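Local structure of single-stranded DNA-binding protein (5GQO) at residues Asp45-Lys50 and Asn81-Val86; Val74-Trp79 and Val120-Val125. The protein probably binds single-stranded DNA through an OB fold and assembles from four copies of the same chain. One frame throughout, in Å; residues are numbered along the deposited sequence.

Contact 1 of 2, residues Asp45-Lys50 and Asn81-Val86; sequences DQELYK and NLARGV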
ATOM      1  N   ASP B  45      -5.121  18.278  26.142  1.00 95.50           N
ATOM      2  CA  ASP B  45      -6.036  18.494  25.003  1.00 96.66           C
ATOM      3  C   ASP B  45      -6.390  17.222  24.237  1.00 93.08           C
ATOM      4  O   ASP B  45      -7.528  17.048  23.797  1.00 75.23           O
ATOM      5  CB  ASP B  45      -5.335  19.430  24.003  1.00 89.17           C
ATOM      6  CG  ASP B  45      -6.267  20.333  23.298  1.00 89.29           C
ATOM      7  OD1 ASP B  45      -7.448  19.971  23.265  1.00 93.49           O
ATOM      8  OD2 ASP B  45      -5.814  21.391  22.767  1.00 96.10           O
ATOM      9  N   GLN B  46      -5.388  16.346  24.111  1.00 85.63           N
ATOM     10  CA  GLN B  46      -5.362  15.259  23.133  1.00 79.24           C
ATOM     11  C   GLN B  46      -5.958  13.954  23.635  1.00 69.14           C
ATOM     12  O   GLN B  46      -5.906  13.650  24.807  1.00 68.36           O
ATOM     13  CB  GLN B  46      -3.921  14.955  22.723  1.00 80.98           C
ATOM     14  CG  GLN B  46      -3.486  15.551  21.407  1.00 84.59           C
ATOM     15  CD  GLN B  46      -3.799  14.574  20.297  1.00 88.10           C
ATOM     16  OE1 GLN B  46      -4.976  14.268  20.012  1.00 70.06           O
ATOM     17  NE2 GLN B  46      -2.754  14.045  19.686  1.00 95.48           N
ATOM     18  N   GLU B  47      -6.449  13.152  22.713  1.00 60.27           N
ATOM     19  CA  GLU B  47      -7.098  11.897  23.067  1.00 63.13           C
ATOM     20  C   GLU B  47      -6.533  10.762  22.232  1.00 55.60           C
ATOM     21  O   GLU B  47      -6.359  10.913  21.020  1.00 43.15           O
ATOM     22  CB  GLU B  47      -8.576  12.026  22.764  1.00 70.99           C
ATOM     23  CG  GLU B  47      -9.511  11.152  23.607  1.00 79.21           C
ATOM     24  CD  GLU B  47     -10.977  11.367  23.216  1.00 84.27           C
ATOM     25  OE1 GLU B  47     -11.365  12.543  23.051  1.00 83.00           O
ATOM     26  OE2 GLU B  47     -11.730  10.381  23.015  1.00 86.14           O
ATOM     27  N   LEU B  48      -6.277   9.639  22.879  1.00 49.18           N
ATOM     28  CA  LEU B  48      -5.862   8.441  22.213  1.00 49.47           C
ATOM     29  C   LEU B  48      -6.933   7.373  22.403  1.00 51.76           C
ATOM     30  O   LEU B  48      -7.414   7.166  23.522  1.00 46.72           O
ATOM     31  CB  LEU B  48      -4.565   7.909  22.819  1.00 51.96           C
ATOM     32  CG  LEU B  48      -4.092   6.525  22.312  1.00 49.77           C
ATOM     33  CD1 LEU B  48      -3.792   6.594  20.826  1.00 52.08           C
ATOM     34  CD2 LEU B  48      -2.883   6.062  23.088  1.00 51.46           C
ATOM     35  N   TYR B  49      -7.223   6.645  21.328  1.00 47.69           N
ATOM     36  CA  TYR B  49      -8.085   5.495  21.393  1.00 41.76           C
ATOM     37  C   TYR B  49      -7.409   4.403  20.641  1.00 40.25           C
ATOM     38  O   TYR B  49      -7.101   4.518  19.463  1.00 47.57           O
ATOM     39  CB  TYR B  49      -9.383   5.848  20.744  1.00 46.53           C
ATOM     40  CG  TYR B  49     -10.529   4.966  21.106  1.00 51.86           C
ATOM     41  CD1 TYR B  49     -11.038   4.963  22.393  1.00 57.60           C
ATOM     42  CD2 TYR B  49     -11.158   4.176  20.144  1.00 52.18           C
ATOM     43  CE1 TYR B  49     -12.123   4.171  22.717  1.00 62.72           C
ATOM     44  CE2 TYR B  49     -12.237   3.391  20.452  1.00 53.29           C
ATOM     45  CZ  TYR B  49     -12.716   3.387  21.742  1.00 63.82           C
ATOM     46  OH  TYR B  49     -13.804   2.621  22.064  1.00 65.64           O
ATOM     47  N   LYS B  50      -7.149   3.319  21.331  1.00 41.26           N
ATOM     48  CA  LYS B  50      -6.327   2.315  20.782  1.00 42.99           C
ATOM     49  C   LYS B  50      -6.878   0.929  21.015  1.00 44.51           C
ATOM     50  O   LYS B  50      -7.579   0.666  21.988  1.00 44.40           O
ATOM     51  CB  LYS B  50      -4.943   2.442  21.363  1.00 46.01           C
ATOM     52  CG  LYS B  50      -4.826   2.200  22.834  1.00 54.49           C
ATOM     53  CD  LYS B  50      -3.376   1.961  23.206  1.00 67.10           C
ATOM     54  CE  LYS B  50      -2.984   0.493  23.111  1.00 77.58           C
ATOM     55  NZ  LYS B  50      -1.533   0.256  23.390  1.00 79.19           N
ATOM     56  N   ASN B  81      -9.745  13.890  16.273  1.00 42.01           N
ATOM     57  CA  ASN B  81     -11.034  13.605  15.717  1.00 48.63           C
ATOM     58  C   ASN B  81     -11.246  12.109  15.354  1.00 53.56           C
ATOM     59  O   ASN B  81     -12.380  11.610  15.410  1.00 49.86           O
ATOM     60  CB  ASN B  81     -11.210  14.491  14.503  1.00 53.25           C
ATOM     61  CG  ASN B  81     -11.513  15.926  14.890  1.00 60.31           C
ATOM     62  OD1 ASN B  81     -12.216  16.190  15.870  1.00 67.82           O
ATOM     63  ND2 ASN B  81     -10.999  16.855  14.126  1.00 60.74           N
ATOM     64  N   LEU B  82     -10.158  11.423  14.983  1.00 46.95           N
ATOM     65  CA  LEU B  82     -10.242  10.050  14.625  1.00 46.20           C
ATOM     66  C   LEU B  82     -10.520   9.226  15.860  1.00 44.23           C
ATOM     67  O   LEU B  82     -11.304   8.290  15.812  1.00 41.99           O
ATOM     68  CB  LEU B  82      -8.975   9.569  13.914  1.00 43.94           C
ATOM     69  CG  LEU B  82      -8.998   8.105  13.478  1.00 47.34           C
ATOM     70  CD1 LEU B  82     -10.140   7.844  12.526  1.00 46.05           C
ATOM     71  CD2 LEU B  82      -7.684   7.753  12.790  1.00 54.22           C
ATOM     72  N   ALA B  83      -9.910   9.572  16.977  1.00 46.49           N
ATOM     73  CA  ALA B  83     -10.222   8.887  18.237  1.00 48.05           C
ATOM     74  C   ALA B  83     -11.693   9.055  18.601  1.00 47.06           C
ATOM     75  O   ALA B  83     -12.325   8.137  19.106  1.00 48.28           O
ATOM     76  CB  ALA B  83      -9.364   9.441  19.341  1.00 50.73           C
ATOM     77  N   ARG B  84     -12.220  10.247  18.362  1.00 47.80           N
ATOM     78  CA  ARG B  84     -13.626  10.530  18.660  1.00 53.26           C
ATOM     79  C   ARG B  84     -14.597   9.746  17.785  1.00 52.51           C
ATOM     80  O   ARG B  84     -15.459   9.035  18.308  1.00 56.01           O
ATOM     81  CB  ARG B  84     -13.919  12.043  18.662  1.00 63.70           C
ATOM     82  CG  ARG B  84     -13.560  12.672  20.020  1.00 75.95           C
ATOM     83  CD  ARG B  84     -13.887  14.156  20.167  1.00 80.62           C
ATOM     84  NE  ARG B  84     -12.985  15.018  19.389  1.00 78.28           N
ATOM     85  CZ  ARG B  84     -11.697  15.247  19.689  1.00 75.68           C
ATOM     86  NH1 ARG B  84     -11.107  14.691  20.753  1.00 70.30           N
ATOM     87  NH2 ARG B  84     -10.985  16.057  18.909  1.00 73.52           N
ATOM     88  N   GLY B  85     -14.445   9.843  16.470  1.00 49.39           N
ATOM     89  CA  GLY B  85     -15.261   9.062  15.537  1.00 48.62           C
ATOM     90  C   GLY B  85     -15.243   7.584  15.856  1.00 44.33           C
ATOM     91  O   GLY B  85     -16.287   6.917  15.839  1.00 45.05           O
ATOM     92  N   VAL B  86     -14.059   7.054  16.149  1.00 42.20           N
ATOM     93  CA  VAL B  86     -13.932   5.624  16.335  1.00 42.34           C
ATOM     94  C   VAL B  86     -14.578   5.191  17.627  1.00 46.46           C
ATOM     95  O   VAL B  86     -15.219   4.131  17.664  1.00 57.04           O
ATOM     96  CB  VAL B  86     -12.476   5.119  16.211  1.00 40.36           C
ATOM     97  CG1 VAL B  86     -12.388   3.662  16.611  1.00 40.03           C
ATOM     98  CG2 VAL B  86     -11.986   5.265  14.766  1.00 40.56           C
TER

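Contact 2 of 2, residues Val74-Trp79 and Val120-Val125; sequences VTVNCW and VRATAV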
ATOM      1  N   VAL B  74      -2.224  -6.413  14.926  1.00 43.91           N
ATOM      2  CA  VAL B  74      -1.545  -5.127  15.164  1.00 45.33           C
ATOM      3  C   VAL B  74      -2.315  -4.233  16.106  1.00 40.95           C
ATOM      4  O   VAL B  74      -3.506  -4.305  16.176  1.00 40.27           O
ATOM      5  CB  VAL B  74      -1.332  -4.271  13.880  1.00 50.54           C
ATOM      6  CG1 VAL B  74      -0.280  -4.903  12.984  1.00 53.24           C
ATOM      7  CG2 VAL B  74      -2.611  -4.023  13.109  1.00 47.63           C
ATOM      8  N   THR B  75      -1.602  -3.365  16.804  1.00 41.12           N
ATOM      9  CA  THR B  75      -2.220  -2.382  17.673  1.00 41.28           C
ATOM     10  C   THR B  75      -2.439  -1.142  16.800  1.00 37.42           C
ATOM     11  O   THR B  75      -1.550  -0.756  16.071  1.00 40.21           O
ATOM     12  CB  THR B  75      -1.277  -2.099  18.863  1.00 42.34           C
ATOM     13  OG1 THR B  75      -1.106  -3.295  19.620  1.00 42.71           O
ATOM     14  CG2 THR B  75      -1.798  -1.003  19.754  1.00 42.77           C
ATOM     15  N   VAL B  76      -3.614  -0.547  16.871  1.00 35.17           N
ATOM     16  CA  VAL B  76      -3.947   0.656  16.115  1.00 36.93           C
ATOM     17  C   VAL B  76      -4.117   1.797  17.101  1.00 40.49           C
ATOM     18  O   VAL B  76      -4.747   1.610  18.133  1.00 43.39           O
ATOM     19  CB  VAL B  76      -5.276   0.489  15.385  1.00 34.01           C
ATOM     20  CG1 VAL B  76      -5.562   1.704  14.559  1.00 35.48           C
ATOM     21  CG2 VAL B  76      -5.235  -0.739  14.504  1.00 36.55           C
ATOM     22  N   ASN B  77      -3.595   2.972  16.774  1.00 39.23           N
ATOM     23  CA  ASN B  77      -3.702   4.124  17.627  1.00 37.89           C
ATOM     24  C   ASN B  77      -4.437   5.207  16.881  1.00 37.94           C
ATOM     25  O   ASN B  77      -3.969   5.652  15.860  1.00 40.47           O
ATOM     26  CB  ASN B  77      -2.341   4.685  17.942  1.00 39.10           C
ATOM     27  CG  ASN B  77      -1.476   3.748  18.711  1.00 41.07           C
ATOM     28  OD1 ASN B  77      -1.910   3.068  19.622  1.00 43.67           O
ATOM     29  ND2 ASN B  77      -0.211   3.728  18.360  1.00 44.79           N
ATOM     30  N   CYS B  78      -5.563   5.671  17.413  1.00 38.50           N
ATOM     31  CA  CYS B  78      -6.253   6.791  16.843  1.00 37.65           C
ATOM     32  C   CYS B  78      -6.175   8.019  17.772  1.00 40.17           C
ATOM     33  O   CYS B  78      -6.244   7.910  18.993  1.00 38.73           O
ATOM     34  CB  CYS B  78      -7.699   6.400  16.640  1.00 40.77           C
ATOM     35  SG  CYS B  78      -7.923   4.850  15.785  1.00 39.63           S
ATOM     36  N   TRP B  79      -6.053   9.187  17.173  1.00 39.68           N
ATOM     37  CA  TRP B  79      -5.834  10.423  17.890  1.00 41.92           C
ATOM     38  C   TRP B  79      -6.841  11.432  17.402  1.00 42.11           C
ATOM     39  O   TRP B  79      -7.313  11.360  16.271  1.00 43.62           O
ATOM     40  CB  TRP B  79      -4.420  10.989  17.584  1.00 44.37           C
ATOM     41  CG  TRP B  79      -3.277  10.157  18.079  1.00 43.45           C
ATOM     42  CD1 TRP B  79      -2.566   9.236  17.379  1.00 45.44           C
ATOM     43  CD2 TRP B  79      -2.708  10.190  19.384  1.00 49.10           C
ATOM     44  NE1 TRP B  79      -1.609   8.658  18.185  1.00 44.32           N
ATOM     45  CE2 TRP B  79      -1.682   9.237  19.423  1.00 48.09           C
ATOM     46  CE3 TRP B  79      -2.968  10.939  20.534  1.00 53.34           C
ATOM     47  CZ2 TRP B  79      -0.919   9.019  20.572  1.00 51.51           C
ATOM     48  CZ3 TRP B  79      -2.221  10.704  21.685  1.00 49.67           C
ATOM     49  CH2 TRP B  79      -1.203   9.771  21.687  1.00 53.04           C
ATOM     50  N   VAL B 120       0.157   0.814  14.468  1.00 32.31           N
ATOM     51  CA  VAL B 120      -0.254   1.668  13.401  1.00 37.48           C
ATOM     52  C   VAL B 120      -0.679   3.032  13.924  1.00 40.58           C
ATOM     53  O   VAL B 120      -1.500   3.114  14.841  1.00 44.03           O
ATOM     54  CB  VAL B 120      -1.471   1.051  12.680  1.00 41.61           C
ATOM     55  CG1 VAL B 120      -1.959   1.970  11.554  1.00 42.42           C
ATOM     56  CG2 VAL B 120      -1.134  -0.317  12.166  1.00 41.34           C
ATOM     57  N   ARG B 121      -0.127   4.101  13.363  1.00 40.10           N
ATOM     58  CA  ARG B 121      -0.677   5.425  13.634  1.00 43.65           C
ATOM     59  C   ARG B 121      -1.725   5.654  12.565  1.00 41.49           C
ATOM     60  O   ARG B 121      -1.381   6.027  11.432  1.00 40.04           O
ATOM     61  CB  ARG B 121       0.378   6.538  13.563  1.00 46.04           C
ATOM     62  CG  ARG B 121      -0.204   7.958  13.546  1.00 49.26           C
ATOM     63  CD  ARG B 121       0.400   8.788  14.641  1.00 56.89           C
ATOM     64  NE  ARG B 121       1.618   9.453  14.195  1.00 62.67           N
ATOM     65  CZ  ARG B 121       2.821   9.375  14.808  1.00 66.46           C
ATOM     66  NH1 ARG B 121       3.048   8.654  15.925  1.00 49.52           N
ATOM     67  NH2 ARG B 121       3.820  10.056  14.278  1.00 65.79           N
ATOM     68  N   ALA B 122      -2.992   5.484  12.934  1.00 38.41           N
ATOM     69  CA  ALA B 122      -4.061   5.569  11.963  1.00 39.29           C
ATOM     70  C   ALA B 122      -4.343   6.985  11.557  1.00 38.61           C
ATOM     71  O   ALA B 122      -4.255   7.907  12.363  1.00 48.10           O
ATOM     72  CB  ALA B 122      -5.330   4.915  12.495  1.00 41.63           C
ATOM     73  N   THR B 123      -4.676   7.124  10.285  1.00 37.63           N
ATOM     74  CA  THR B 123      -5.101   8.344   9.619  1.00 37.54           C
ATOM     75  C   THR B 123      -6.582   8.301   9.232  1.00 38.24           C
ATOM     76  O   THR B 123      -7.228   9.316   9.160  1.00 40.95           O
ATOM     77  CB  THR B 123      -4.255   8.407   8.301  1.00 45.32           C
ATOM     78  OG1 THR B 123      -3.082   9.171   8.547  1.00 40.68           O
ATOM     79  CG2 THR B 123      -4.999   8.988   7.084  1.00 50.73           C
ATOM     80  N   ALA B 124      -7.088   7.120   8.896  1.00 37.18           N
ATOM     81  CA  ALA B 124      -8.490   6.936   8.584  1.00 37.13           C
ATOM     82  C   ALA B 124      -8.878   5.539   9.025  1.00 37.62           C
ATOM     83  O   ALA B 124      -8.110   4.602   8.893  1.00 40.18           O
ATOM     84  CB  ALA B 124      -8.730   7.113   7.111  1.00 40.57           C
ATOM     85  N   VAL B 125     -10.028   5.433   9.661  1.00 35.50           N
ATOM     86  CA  VAL B 125     -10.563   4.184  10.062  1.00 34.25           C
ATOM     87  C   VAL B 125     -12.033   4.241   9.729  1.00 38.56           C
ATOM     88  O   VAL B 125     -12.673   5.274   9.856  1.00 37.57           O
ATOM     89  CB  VAL B 125     -10.433   3.966  11.562  1.00 35.68           C
ATOM     90  CG1 VAL B 125     -11.022   2.607  11.973  1.00 37.30           C
ATOM     91  CG2 VAL B 125      -8.999   4.017  11.979  1.00 36.03           C
TER
HETATM   92  O   HOH W   1      -4.952   9.347  14.684  1.00 42.19           O

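Contact 1 of 2, residues Asp45-Lys50 and Asn81-Val86
Glu47 and Arg84 meet where strand 46-50 passes over the helix of residues 81-86. The Glu47 chain is extended beyond CG, and Glu47 OE1 takes the bond from Arg84 NH1 at 3.2 Å. The oxygen lies in the guanidinium plane, at its edge. The nitrogen comes from above the carboxylate, and the two planes are 51° apart. The salt bridge is therefore twisted and rests on a single N-H. Arg84 NH2 is tied back along the helix to Asn81 OD1 at 3.3 Å, which helps to fix the guanidinium rotation. The other carboxylate oxygen of Glu47 has a salt bridge to Arg40, so the acid is shared between two arginines.

Deeper in, Ala83 CB sits 3.9 Å from Tyr49 CB and also touches the carbonyl oxygen of Glu47. Such a small residue lets the helix come close to the strand. With chi1 at -161°, Tyr49 swings its ring away from its own N and along the helix to Val86. Val86 CG1 reaches the ring edge, 3.8 Å from Tyr49 CD2. The Tyr49 side chain also touches Pro38 and Arg40 of strand 33-43. This is the packing of the single helix of an OB fold against its beta-barrel.

Contact 2 of 2, residues Val74-Trp79 and Val120-Val125
Trp79 and Arg121 meet through the indole and an aliphatic carbon. Arg121 CD approaches the indole obliquely, 4.1 Å from Trp79 CD1. The guanidinium is turned 77° from the indole plane, so it does not stack. A water lies at the ring edge, in plane. It accepts from Trp79 N at 2.7 Å and donates to Ala122 O, and so joins the two strands just where their direct bonding ends. Asn77 lies beside the neighbouring strand, with Asn77 CB 3.6 Å from Val120 O, and its amide ND2 is bonded to Glu119 OE1.

Behind these groups is a parallel pairing of strands 74-79 and 120-122, part of the OB-fold barrel of this family. Val120 N bonds to Thr75 O at 2.8 Å, Val120 O accepts from Asn77 N, and Ala122 N bonds to Asn77 O at 3.1 Å. Val76 and Val120 point to one face, Asn77 and Arg121 to the other.

On the Val76 face the packing is apolar. Val76 CG1, anti to the backbone N (chi1 -177°), touches Ala122 CB at 3.8 Å. The chain then turns a corner at Thr123, where Thr123 and Ala124 form a classic beta bulge opposite Val99. Past it, Val125 CG2 comes within 4.0 Å of Cys78 SG, and Val125 also packs on Leu82 and Val86 of helix 80-89.

In the fold
Contact 1 joins a helix to a strand, while contact 2 joins two strands within the sheet. The centre of contact 2 is about 5 Å from the centre of the chain, that of contact 1 about 11 Å. Yet contact 1 is largely buried despite its exposed Arg84. Contact 2 is only partly buried: Val76 and Val120 lie on its buried side, Asn77 and Arg121 on the more exposed one. Backbone hydrogen bonds, backed by apolar side chains, hold contact 2. Contact 1 depends on side chains. Strands 46-55 and 73-79 pair antiparallel, and strand 73-79 runs on into helix 80-89. Both contacts touch the second subunit, contact 1 through helix residues including Leu82 and Val86, contact 2 through Ala124 and Val125.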